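Side-chain contacts in aldose-aldose oxidoreductase (Caulobacter crescentus, PDB 5A04), which probably transfers hydride between aldose sugars, oxidising one and reducing another, by way of a tightly held NADP(H) cofactor: residues A[170-175]-A[183-188]; A[189-194]-A[321-326]; A[249-254]-A[258-263]. All coordinates share one frame; numbering follows the deposited sequence.

Interaction 1: residues A[170-175]-A[183-188]. With NDP (NADPH dihydro-nicotinamide-adenine-dinucleotide phosphate), chain G; BGC (beta-D-glucopyranose), chain H; SO4 (sulfate ion), chain J.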
# COMPACT_ATOMS: atom_id res chain seq x y z
N GLN A 170 13.98 -23.18 -10.33
CA GLN A 170 12.87 -23.07 -11.26
C GLN A 170 13.07 -21.92 -12.25
O GLN A 170 13.82 -20.98 -11.97
CB GLN A 170 11.56 -22.88 -10.50
CG GLN A 170 11.43 -21.52 -9.85
CD GLN A 170 10.19 -21.44 -8.99
OE1 GLN A 170 9.09 -21.18 -9.48
NE2 GLN A 170 10.36 -21.66 -7.68
N TRP A 171 12.38 -21.98 -13.39
CA TRP A 171 12.64 -21.01 -14.46
C TRP A 171 12.31 -19.57 -14.04
O TRP A 171 12.94 -18.64 -14.53
CB TRP A 171 11.90 -21.37 -15.75
CG TRP A 171 10.41 -21.24 -15.70
CD1 TRP A 171 9.51 -22.27 -15.54
CD2 TRP A 171 9.63 -20.05 -15.86
NE1 TRP A 171 8.23 -21.78 -15.56
CE2 TRP A 171 8.27 -20.42 -15.74
CE3 TRP A 171 9.94 -18.70 -16.06
CZ2 TRP A 171 7.23 -19.50 -15.83
CZ3 TRP A 171 8.91 -17.78 -16.13
CH2 TRP A 171 7.56 -18.18 -16.02
N ARG A 172 11.36 -19.38 -13.12
CA ARG A 172 11.04 -18.01 -12.69
C ARG A 172 12.23 -17.28 -12.05
O ARG A 172 12.24 -16.05 -12.01
CB ARG A 172 9.86 -18.02 -11.71
CG ARG A 172 8.49 -18.13 -12.38
CD ARG A 172 7.39 -18.30 -11.34
NE ARG A 172 6.05 -18.33 -11.94
CZ ARG A 172 5.50 -19.41 -12.49
NH1 ARG A 172 6.16 -20.56 -12.54
NH2 ARG A 172 4.27 -19.33 -12.99
N LEU A 173 13.21 -18.03 -11.55
CA LEU A 173 14.35 -17.43 -10.86
C LEU A 173 15.59 -17.43 -11.74
O LEU A 173 16.70 -17.14 -11.29
CB LEU A 173 14.61 -18.17 -9.54
CG LEU A 173 13.41 -18.00 -8.60
CD1 LEU A 173 13.59 -18.81 -7.33
CD2 LEU A 173 13.19 -16.53 -8.25
N ASN A 174 15.38 -17.76 -13.01
CA ASN A 174 16.44 -17.78 -14.01
C ASN A 174 16.22 -16.63 -15.00
O ASN A 174 15.20 -16.59 -15.67
CB ASN A 174 16.43 -19.14 -14.73
CG ASN A 174 17.48 -19.22 -15.82
OD1 ASN A 174 17.25 -18.79 -16.94
ND2 ASN A 174 18.63 -19.78 -15.48
N ARG A 175 17.15 -15.68 -15.06
CA ARG A 175 16.89 -14.47 -15.84
C ARG A 175 16.69 -14.79 -17.31
O ARG A 175 15.84 -14.18 -17.97
CB ARG A 175 18.02 -13.44 -15.68
CG ARG A 175 17.82 -12.22 -16.60
CD ARG A 175 18.74 -11.05 -16.28
NE ARG A 175 18.46 -10.50 -14.96
CZ ARG A 175 17.47 -9.65 -14.68
NH1 ARG A 175 16.67 -9.22 -15.65
NH2 ARG A 175 17.29 -9.23 -13.44
N LEU A 183 8.41 -8.75 -10.44
CA LEU A 183 7.61 -7.83 -11.23
C LEU A 183 7.08 -8.49 -12.49
O LEU A 183 5.97 -8.21 -12.92
CB LEU A 183 8.43 -6.59 -11.59
CG LEU A 183 7.70 -5.50 -12.40
CD1 LEU A 183 6.39 -5.09 -11.69
CD2 LEU A 183 8.62 -4.30 -12.62
N MET A 184 7.90 -9.34 -13.10
CA MET A 184 7.49 -10.00 -14.33
C MET A 184 6.38 -11.00 -14.05
O MET A 184 5.45 -11.15 -14.85
CB MET A 184 8.70 -10.67 -15.00
CG MET A 184 9.68 -9.69 -15.63
SD MET A 184 8.92 -8.75 -16.97
CE MET A 184 8.89 -9.98 -18.25
N ASP A 185 6.41 -11.63 -12.88
CA ASP A 185 5.52 -12.75 -12.61
C ASP A 185 4.24 -12.40 -11.87
O ASP A 185 3.16 -12.88 -12.23
CB ASP A 185 6.25 -13.81 -11.79
CG ASP A 185 5.41 -15.05 -11.58
OD1 ASP A 185 5.17 -15.77 -12.57
OD2 ASP A 185 4.96 -15.27 -10.43
N ILE A 186 4.37 -11.62 -10.81
CA ILE A 186 3.26 -11.43 -9.90
C ILE A 186 3.00 -9.94 -9.69
O ILE A 186 1.84 -9.50 -9.58
CB ILE A 186 3.52 -12.19 -8.55
CG1 ILE A 186 2.36 -12.00 -7.59
CG2 ILE A 186 4.86 -11.80 -7.92
CD1 ILE A 186 1.06 -12.54 -8.15
N GLY A 187 4.06 -9.14 -9.68
CA GLY A 187 3.91 -7.70 -9.55
C GLY A 187 3.14 -7.09 -10.71
O GLY A 187 2.48 -6.06 -10.56
N ILE A 188 3.22 -7.74 -11.87
CA ILE A 188 2.46 -7.30 -13.02
C ILE A 188 0.95 -7.23 -12.72
O ILE A 188 0.23 -6.41 -13.31
CB ILE A 188 2.73 -8.22 -14.23
CG1 ILE A 188 2.14 -7.64 -15.52
CG2 ILE A 188 2.23 -9.64 -13.94
CD1 ILE A 188 2.67 -8.32 -16.78
PA NDP G . 5.58 -24.47 -15.52
O1A NDP G . 7.06 -24.49 -15.31
O2A NDP G . 4.69 -25.15 -14.51
O5B NDP G . 5.22 -25.08 -17.00
C5B NDP G . 6.03 -24.48 -17.96
C4B NDP G . 5.98 -25.41 -19.18
O4B NDP G . 6.52 -24.77 -20.34
C3B NDP G . 6.84 -26.67 -18.91
O3B NDP G . 6.11 -27.65 -18.24
C2B NDP G . 7.08 -27.15 -20.35
O2B NDP G . 6.06 -27.79 -20.84
C1B NDP G . 7.14 -25.77 -21.13
N9A NDP G . 8.51 -25.37 -21.45
C8A NDP G . 9.04 -25.16 -22.72
N7A NDP G . 10.34 -24.82 -22.70
C5A NDP G . 10.67 -24.81 -21.34
C6A NDP G . 11.88 -24.52 -20.67
N6A NDP G . 13.01 -24.18 -21.38
N1A NDP G . 11.96 -24.58 -19.31
C2A NDP G . 10.79 -24.92 -18.66
N3A NDP G . 9.58 -25.21 -19.16
C4A NDP G . 9.54 -25.15 -20.54
O3 NDP G . 5.29 -22.84 -15.55
PN NDP G . 3.76 -22.37 -15.28
O1N NDP G . 2.76 -23.11 -16.08
O2N NDP G . 3.53 -21.89 -13.86
O5D NDP G . 3.83 -20.80 -16.07
C5D NDP G . 3.96 -20.88 -17.46
C4D NDP G . 3.45 -19.54 -18.05
O4D NDP G . 2.10 -19.30 -17.55
C3D NDP G . 4.31 -18.32 -17.53
O3D NDP G . 4.38 -17.31 -18.56
C2D NDP G . 3.49 -17.78 -16.37
O2D NDP G . 3.65 -16.38 -16.21
C1D NDP G . 2.04 -18.06 -16.88
N1N NDP G . 1.12 -18.25 -15.75
C2N NDP G . -0.05 -17.52 -15.68
C3N NDP G . -0.90 -17.72 -14.63
C7N NDP G . -2.14 -16.95 -14.55
O7N NDP G . -2.87 -16.97 -13.54
N7N NDP G . -2.52 -16.17 -15.64
C4N NDP G . -0.62 -18.71 -13.55
C5N NDP G . 0.67 -19.40 -13.70
C6N NDP G . 1.46 -19.18 -14.74
P2B NDP G . 6.37 -29.19 -21.80
O1X NDP G . 7.33 -28.61 -22.82
O2X NDP G . 6.95 -30.08 -20.75
O3X NDP G . 4.97 -29.54 -22.32
C2 BGC H . 1.85 -16.30 -11.59
C3 BGC H . 1.97 -17.42 -10.54
C4 BGC H . 1.14 -17.10 -9.34
C5 BGC H . -0.29 -16.76 -9.73
C6 BGC H . -1.04 -16.22 -8.49
C1 BGC H . 0.42 -16.17 -11.87
O1 BGC H . 0.22 -15.24 -12.94
O2 BGC H . 2.59 -16.67 -12.74
O3 BGC H . 3.35 -17.52 -10.20
O4 BGC H . 1.15 -18.21 -8.45
O5 BGC H . -0.31 -15.75 -10.72
O6 BGC H . -2.44 -16.07 -8.78
S SO4 J . 7.44 -23.26 -5.46
O1 SO4 J . 7.82 -21.93 -5.94
O2 SO4 J . 6.96 -23.15 -4.08
O3 SO4 J . 6.38 -23.78 -6.31
O4 SO4 J . 8.60 -24.17 -5.50
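The guanidinium of Arg172 has CZ2 of the Trp171 indole 3.6 Å above one face, toward the rim, while Asp185, a nicotinamide-side phosphate oxygen of NADPH and a glucose hydroxyl are ranged round its edge. The indole in turn has Arg172 CG over one face and the NADPH diphosphate at its edge. Arg172 NE donates to Asp185 OD1 at 2.8 Å, a salt bridge in which the guanidinium and carboxylate planes stand 90° apart; the nitrogen comes from above the carboxylate plane. An arginine suits this place because its other nitrogens still have directions to spare: NH2 reaches NDP O2N at 2.8 Å and also BGC O2 at 3.2 Å, the latter bond nearly straight at 176°, and NH1 adds a longer bond to the same phosphate oxygen. In this oxidoreductase family a Rossmann domain carries the dinucleotide and a C-terminal alpha/beta domain supplies much of the substrate side; the contact lies in the second, joining the 3-10 turn at 171-173 to helix 182-198. Asp185 takes glucose in a two-pronged grip, BGC O2 donating to OD1 at 2.7 Å and BGC O3 to OD2 at 2.8 Å. Its CG sits anti to the backbone N (chi1 -176°), which carries the carboxylate from the helix to the sugar, and its backbone O accepts from Lys104, another residue of the glucose pocket. Trp171 points its one N-H at the diphosphate, with NE1 3.0 Å from NDP O1A and also bonded to the bridging NDP O3.

Interaction 2: residues A[189-194]-A[321-326]. With BGC (beta-D-glucopyranose), chain H; NDP (NADPH dihydro-nicotinamide-adenine-dinucleotide phosphate), chain G.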
# COMPACT_ATOMS: atom_id res chain seq x y z
N TYR A 189 0.45 -8.04 -11.78
CA TYR A 189 -0.97 -7.91 -11.42
C TYR A 189 -1.27 -6.57 -10.73
O TYR A 189 -2.36 -6.01 -10.90
CB TYR A 189 -1.43 -9.06 -10.51
CG TYR A 189 -1.55 -10.38 -11.22
CD1 TYR A 189 -0.46 -11.24 -11.30
CD2 TYR A 189 -2.75 -10.78 -11.80
CE1 TYR A 189 -0.56 -12.47 -11.95
CE2 TYR A 189 -2.86 -12.01 -12.44
CZ TYR A 189 -1.76 -12.84 -12.51
OH TYR A 189 -1.87 -14.05 -13.15
N SER A 190 -0.33 -6.08 -9.93
CA SER A 190 -0.51 -4.77 -9.29
C SER A 190 -0.56 -3.66 -10.34
O SER A 190 -1.39 -2.76 -10.27
CB SER A 190 0.64 -4.48 -8.31
OG SER A 190 0.64 -5.41 -7.24
N LEU A 191 0.36 -3.73 -11.29
CA LEU A 191 0.42 -2.76 -12.38
C LEU A 191 -0.83 -2.81 -13.25
O LEU A 191 -1.44 -1.78 -13.55
CB LEU A 191 1.67 -3.02 -13.22
CG LEU A 191 1.74 -2.35 -14.58
CD1 LEU A 191 1.71 -0.83 -14.40
CD2 LEU A 191 3.01 -2.81 -15.29
N ASN A 192 -1.21 -4.02 -13.66
CA ASN A 192 -2.34 -4.19 -14.56
C ASN A 192 -3.61 -3.69 -13.87
O ASN A 192 -4.43 -3.01 -14.49
CB ASN A 192 -2.46 -5.66 -15.00
CG ASN A 192 -3.34 -5.85 -16.23
OD1 ASN A 192 -4.49 -6.28 -16.12
ND2 ASN A 192 -2.80 -5.55 -17.40
N ALA A 193 -3.77 -3.99 -12.59
CA ALA A 193 -4.93 -3.51 -11.83
C ALA A 193 -4.94 -1.98 -11.69
O ALA A 193 -5.99 -1.35 -11.82
CB ALA A 193 -5.00 -4.15 -10.45
N ALA A 194 -3.79 -1.38 -11.41
CA ALA A 194 -3.76 0.08 -11.28
C ALA A 194 -4.26 0.71 -12.59
O ALA A 194 -5.01 1.68 -12.57
CB ALA A 194 -2.36 0.57 -10.94
N LEU A 321 4.44 -3.80 -20.37
CA LEU A 321 5.90 -3.93 -20.49
C LEU A 321 6.55 -2.56 -20.54
O LEU A 321 7.67 -2.41 -20.04
CB LEU A 321 6.31 -4.74 -21.73
CG LEU A 321 6.75 -6.18 -21.42
CD1 LEU A 321 7.95 -6.21 -20.47
CD2 LEU A 321 5.56 -6.98 -20.85
N ARG A 322 5.88 -1.59 -21.15
CA ARG A 322 6.40 -0.22 -21.18
C ARG A 322 6.60 0.32 -19.76
O ARG A 322 7.64 0.93 -19.46
CB ARG A 322 5.45 0.72 -21.94
CG ARG A 322 5.45 0.58 -23.46
CD ARG A 322 4.44 1.54 -24.09
NE ARG A 322 4.51 1.53 -25.55
CZ ARG A 322 3.47 1.76 -26.35
NH1 ARG A 322 2.26 2.00 -25.83
NH2 ARG A 322 3.63 1.73 -27.67
N VAL A 323 5.62 0.10 -18.90
CA VAL A 323 5.71 0.59 -17.53
C VAL A 323 6.72 -0.25 -16.74
O VAL A 323 7.47 0.29 -15.94
CB VAL A 323 4.35 0.57 -16.81
CG1 VAL A 323 4.48 1.21 -15.44
CG2 VAL A 323 3.32 1.33 -17.65
N ILE A 324 6.75 -1.55 -17.00
CA ILE A 324 7.71 -2.43 -16.32
C ILE A 324 9.15 -1.98 -16.60
O ILE A 324 9.97 -1.91 -15.68
CB ILE A 324 7.49 -3.91 -16.74
CG1 ILE A 324 6.25 -4.45 -16.02
CG2 ILE A 324 8.71 -4.75 -16.41
CD1 ILE A 324 5.72 -5.77 -16.57
N GLU A 325 9.44 -1.66 -17.86
CA GLU A 325 10.77 -1.12 -18.18
C GLU A 325 11.05 0.15 -17.38
O GLU A 325 12.16 0.32 -16.85
CB GLU A 325 10.90 -0.86 -19.68
CG GLU A 325 11.03 -2.16 -20.49
CD GLU A 325 11.61 -1.97 -21.88
OE1 GLU A 325 11.91 -0.81 -22.28
OE2 GLU A 325 11.76 -3.01 -22.58
N ALA A 326 10.05 1.01 -17.24
CA ALA A 326 10.23 2.26 -16.49
C ALA A 326 10.41 2.01 -15.00
O ALA A 326 11.17 2.73 -14.34
CB ALA A 326 9.07 3.21 -16.73
C2 BGC H . 1.85 -16.30 -11.59
C3 BGC H . 1.97 -17.42 -10.54
C4 BGC H . 1.14 -17.10 -9.34
C5 BGC H . -0.29 -16.76 -9.73
C6 BGC H . -1.04 -16.22 -8.49
C1 BGC H . 0.42 -16.17 -11.87
O1 BGC H . 0.22 -15.24 -12.94
O2 BGC H . 2.59 -16.67 -12.74
O3 BGC H . 3.35 -17.52 -10.20
O4 BGC H . 1.15 -18.21 -8.45
O5 BGC H . -0.31 -15.75 -10.72
O6 BGC H . -2.44 -16.07 -8.78
PA NDP G . 5.58 -24.47 -15.52
O1A NDP G . 7.06 -24.49 -15.31
O2A NDP G . 4.69 -25.15 -14.51
O5B NDP G . 5.22 -25.08 -17.00
C5B NDP G . 6.03 -24.48 -17.96
C4B NDP G . 5.98 -25.41 -19.18
O4B NDP G . 6.52 -24.77 -20.34
C3B NDP G . 6.84 -26.67 -18.91
O3B NDP G . 6.11 -27.65 -18.24
C2B NDP G . 7.08 -27.15 -20.35
O2B NDP G . 6.06 -27.79 -20.84
C1B NDP G . 7.14 -25.77 -21.13
N9A NDP G . 8.51 -25.37 -21.45
C8A NDP G . 9.04 -25.16 -22.72
N7A NDP G . 10.34 -24.82 -22.70
C5A NDP G . 10.67 -24.81 -21.34
C6A NDP G . 11.88 -24.52 -20.67
N6A NDP G . 13.01 -24.18 -21.38
N1A NDP G . 11.96 -24.58 -19.31
C2A NDP G . 10.79 -24.92 -18.66
N3A NDP G . 9.58 -25.21 -19.16
C4A NDP G . 9.54 -25.15 -20.54
O3 NDP G . 5.29 -22.84 -15.55
PN NDP G . 3.76 -22.37 -15.28
O1N NDP G . 2.76 -23.11 -16.08
O2N NDP G . 3.53 -21.89 -13.86
O5D NDP G . 3.83 -20.80 -16.07
C5D NDP G . 3.96 -20.88 -17.46
C4D NDP G . 3.45 -19.54 -18.05
O4D NDP G . 2.10 -19.30 -17.55
C3D NDP G . 4.31 -18.32 -17.53
O3D NDP G . 4.38 -17.31 -18.56
C2D NDP G . 3.49 -17.78 -16.37
O2D NDP G . 3.65 -16.38 -16.21
C1D NDP G . 2.04 -18.06 -16.88
N1N NDP G . 1.12 -18.25 -15.75
C2N NDP G . -0.05 -17.52 -15.68
C3N NDP G . -0.90 -17.72 -14.63
C7N NDP G . -2.14 -16.95 -14.55
O7N NDP G . -2.87 -16.97 -13.54
N7N NDP G . -2.52 -16.17 -15.64
C4N NDP G . -0.62 -18.71 -13.55
C5N NDP G . 0.67 -19.40 -13.70
C6N NDP G . 1.46 -19.18 -14.74
P2B NDP G . 6.37 -29.19 -21.80
O1X NDP G . 7.33 -28.61 -22.82
O2X NDP G . 6.95 -30.08 -20.75
O3X NDP G . 4.97 -29.54 -22.32
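Leu191 meets Val323 and Ile324 where helix 182-198 packs on helix 314-333, inside the C-terminal alpha/beta domain. From CB the Leu191 chain leaves toward the partner helix, CG standing anti to the backbone N (chi1 165°), so that both methyls come up against Val323 CB. CD1 touches Val323 CG1 at 3.6 Å, and CD2, 3.9 Å from Val323 CB, reaches on to Ile324 CG1 at 3.7 Å. The fork of a leucine lets one side chain meet two residues of the partner helix, all three being buried. Phe227 and Leu229 of strand 224-230 also pack on Leu191, so the helix pair rests on the sheet. Two residues earlier, Tyr189 sends its ring to the pocket where NADPH and glucose meet: its OH and BGC O1 lie only 2.4 Å apart, shorter than a normal hydrogen bond, so the exact distance is doubtful; the sugar oxygen sits at the ring edge, in its plane. A phenylalanine in place of Tyr189 would probably leave BGC O1 and NDP O7N without the phenol oxygen that neighbours both. That oxygen, OH of Tyr189, lies 3.1 Å from NDP O7N, the carboxamide oxygen of the nicotinamide.

Interaction 3: residues A[249-254]-A[258-263]; sequences RYRVSG and WVEIDP
Arg251 lays its guanidinium flat on the Trp258 indole, the planes 4° apart and CZ 3.8 Å from the centroid of the six-membered ring, a cation-pi stack squarely over the face. The two belong to neighbouring strands of a beta hairpin, 247-254 and 257-261, in the mixed sheet of the C-terminal domain. The chain of Arg251 turns at CD (chi3 -65°), which folds the flat group over the indole and leaves its edge for Glu260. There NE and NH2 both donate to Glu260 OE1, NE at 2.9 Å; OE1 lies in the guanidinium plane, while both nitrogens reach it from the same face of the carboxylate. Only a flat, many-toothed cation such as arginine can stack by its face and bond by its edge at once. Arg251 NH2 also forms a salt bridge with Asp262 of the second subunit, which brings this face of the hairpin into the dimer contact; Arg273 of the same chain pairs with Glu260 OE2. The other face is largely apolar: Val252 and Val259, a hydrogen-bonded pair, press CG1 on CG1 at 3.4 Å, tighter than usual, and Tyr250 lies alongside Ile261, its CZ 3.6 Å from Ile261 CD1. Helix 137-147 packs on these four residues, and its Asn139 is hydrogen-bonded to the tyrosine hydroxyl. Beyond the last bridge, Arg249 passes Asp262 with its aliphatic part, while its NE pairs with Asp160. Asp262 OD2 forms a salt bridge with Arg251 of the second subunit, and a water also donates to it at 2.6 Å while accepting from Arg249 NH1 at 3.0 Å.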
# COMPACT_ATOMS: atom_id res chain seq x y z
N ARG A 249 -4.07 -8.28 -3.30
CA ARG A 249 -5.16 -7.39 -2.92
C ARG A 249 -5.08 -6.06 -3.62
O ARG A 249 -4.02 -5.66 -4.10
CB ARG A 249 -5.12 -7.16 -1.40
CG ARG A 249 -3.85 -6.45 -0.92
CD ARG A 249 -3.83 -6.35 0.61
NE ARG A 249 -2.81 -5.40 1.07
CZ ARG A 249 -2.94 -4.62 2.14
NH1 ARG A 249 -4.04 -4.68 2.88
NH2 ARG A 249 -1.96 -3.79 2.46
N TYR A 250 -6.21 -5.38 -3.68
CA TYR A 250 -6.16 -3.95 -3.95
C TYR A 250 -7.30 -3.21 -3.30
O TYR A 250 -8.36 -3.79 -3.02
CB TYR A 250 -6.14 -3.67 -5.47
CG TYR A 250 -7.29 -4.12 -6.34
CD1 TYR A 250 -8.55 -3.53 -6.27
CD2 TYR A 250 -7.08 -5.09 -7.33
CE1 TYR A 250 -9.58 -3.92 -7.12
CE2 TYR A 250 -8.10 -5.48 -8.18
CZ TYR A 250 -9.34 -4.89 -8.08
OH TYR A 250 -10.33 -5.28 -8.96
N ARG A 251 -7.06 -1.93 -3.01
CA ARG A 251 -8.11 -1.01 -2.61
C ARG A 251 -8.02 0.22 -3.50
O ARG A 251 -6.94 0.79 -3.67
CB ARG A 251 -7.99 -0.59 -1.14
CG ARG A 251 -9.11 0.39 -0.76
CD ARG A 251 -8.96 0.95 0.64
NE ARG A 251 -9.08 -0.07 1.67
CZ ARG A 251 -9.12 0.19 2.97
NH1 ARG A 251 -9.03 1.44 3.41
NH2 ARG A 251 -9.24 -0.81 3.83
N VAL A 252 -9.15 0.62 -4.09
CA VAL A 252 -9.21 1.86 -4.85
C VAL A 252 -10.11 2.83 -4.08
O VAL A 252 -11.18 2.44 -3.60
CB VAL A 252 -9.70 1.62 -6.32
CG1 VAL A 252 -10.98 0.77 -6.36
CG2 VAL A 252 -9.88 2.95 -7.08
N SER A 253 -9.64 4.06 -3.91
CA SER A 253 -10.34 5.05 -3.08
C SER A 253 -10.49 6.39 -3.78
O SER A 253 -9.60 6.84 -4.51
CB SER A 253 -9.60 5.29 -1.75
OG SER A 253 -9.21 4.09 -1.11
N GLY A 254 -11.63 7.04 -3.52
CA GLY A 254 -11.88 8.40 -3.98
C GLY A 254 -12.58 9.15 -2.84
O GLY A 254 -12.76 8.60 -1.76
N TRP A 258 -14.54 3.90 -0.98
CA TRP A 258 -13.52 3.00 -1.51
C TRP A 258 -14.05 1.58 -1.66
O TRP A 258 -15.08 1.21 -1.07
CB TRP A 258 -12.26 3.03 -0.61
CG TRP A 258 -12.47 2.79 0.88
CD1 TRP A 258 -12.47 3.73 1.87
CD2 TRP A 258 -12.64 1.52 1.54
NE1 TRP A 258 -12.66 3.14 3.10
CE2 TRP A 258 -12.77 1.78 2.92
CE3 TRP A 258 -12.72 0.19 1.10
CZ2 TRP A 258 -12.97 0.76 3.86
CZ3 TRP A 258 -12.92 -0.81 2.03
CH2 TRP A 258 -13.05 -0.52 3.39
N VAL A 259 -13.36 0.79 -2.47
CA VAL A 259 -13.69 -0.62 -2.60
C VAL A 259 -12.40 -1.42 -2.66
O VAL A 259 -11.40 -0.99 -3.25
CB VAL A 259 -14.59 -0.91 -3.85
CG1 VAL A 259 -13.98 -0.36 -5.11
CG2 VAL A 259 -14.86 -2.40 -4.00
N GLU A 260 -12.40 -2.58 -2.01
CA GLU A 260 -11.21 -3.42 -2.01
C GLU A 260 -11.58 -4.87 -2.25
O GLU A 260 -12.72 -5.28 -1.97
CB GLU A 260 -10.45 -3.29 -0.69
CG GLU A 260 -11.17 -3.91 0.51
CD GLU A 260 -10.43 -3.68 1.82
OE1 GLU A 260 -9.39 -2.97 1.83
OE2 GLU A 260 -10.89 -4.21 2.86
N ILE A 261 -10.62 -5.64 -2.75
CA ILE A 261 -10.77 -7.08 -2.92
C ILE A 261 -9.53 -7.73 -2.33
O ILE A 261 -8.40 -7.30 -2.62
CB ILE A 261 -10.93 -7.51 -4.40
CG1 ILE A 261 -11.78 -6.51 -5.17
CG2 ILE A 261 -11.53 -8.93 -4.50
CD1 ILE A 261 -11.93 -6.86 -6.66
N ASP A 262 -9.73 -8.74 -1.50
CA ASP A 262 -8.63 -9.46 -0.87
C ASP A 262 -9.10 -10.87 -0.48
O ASP A 262 -9.88 -11.01 0.45
CB ASP A 262 -8.13 -8.68 0.36
CG ASP A 262 -6.90 -9.30 1.00
OD1 ASP A 262 -6.37 -10.32 0.51
OD2 ASP A 262 -6.46 -8.73 2.03
N PRO A 263 -8.63 -11.90 -1.20
CA PRO A 263 -7.70 -11.86 -2.34
C PRO A 263 -8.36 -11.26 -3.58
O PRO A 263 -9.56 -11.39 -3.76
CB PRO A 263 -7.37 -13.34 -2.56
CG PRO A 263 -8.63 -14.05 -2.14
CD PRO A 263 -9.11 -13.28 -0.93
O HOH W 1 -6.68 -6.14 2.47

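Following the chain from the N terminus, interaction 1 comes first and closes a short loop, only seven residues separating its segments, between the turn after strand 156-162 and the start of helix 182-198. Interaction 2 opens directly afterwards on the same helix and closes a long loop of 126 residues at helix 314-333. Interaction 3, a tight hairpin, nests inside that loop; no two contacts cross. Interactions 1 and 2 touch, Met184 and Leu183 packing on Ile324, and both reach NADPH and glucose. Interaction 3 meets interaction 2 where Ala193 packs on Tyr250, tying helix 182-198 to the sheet that faces the second subunit.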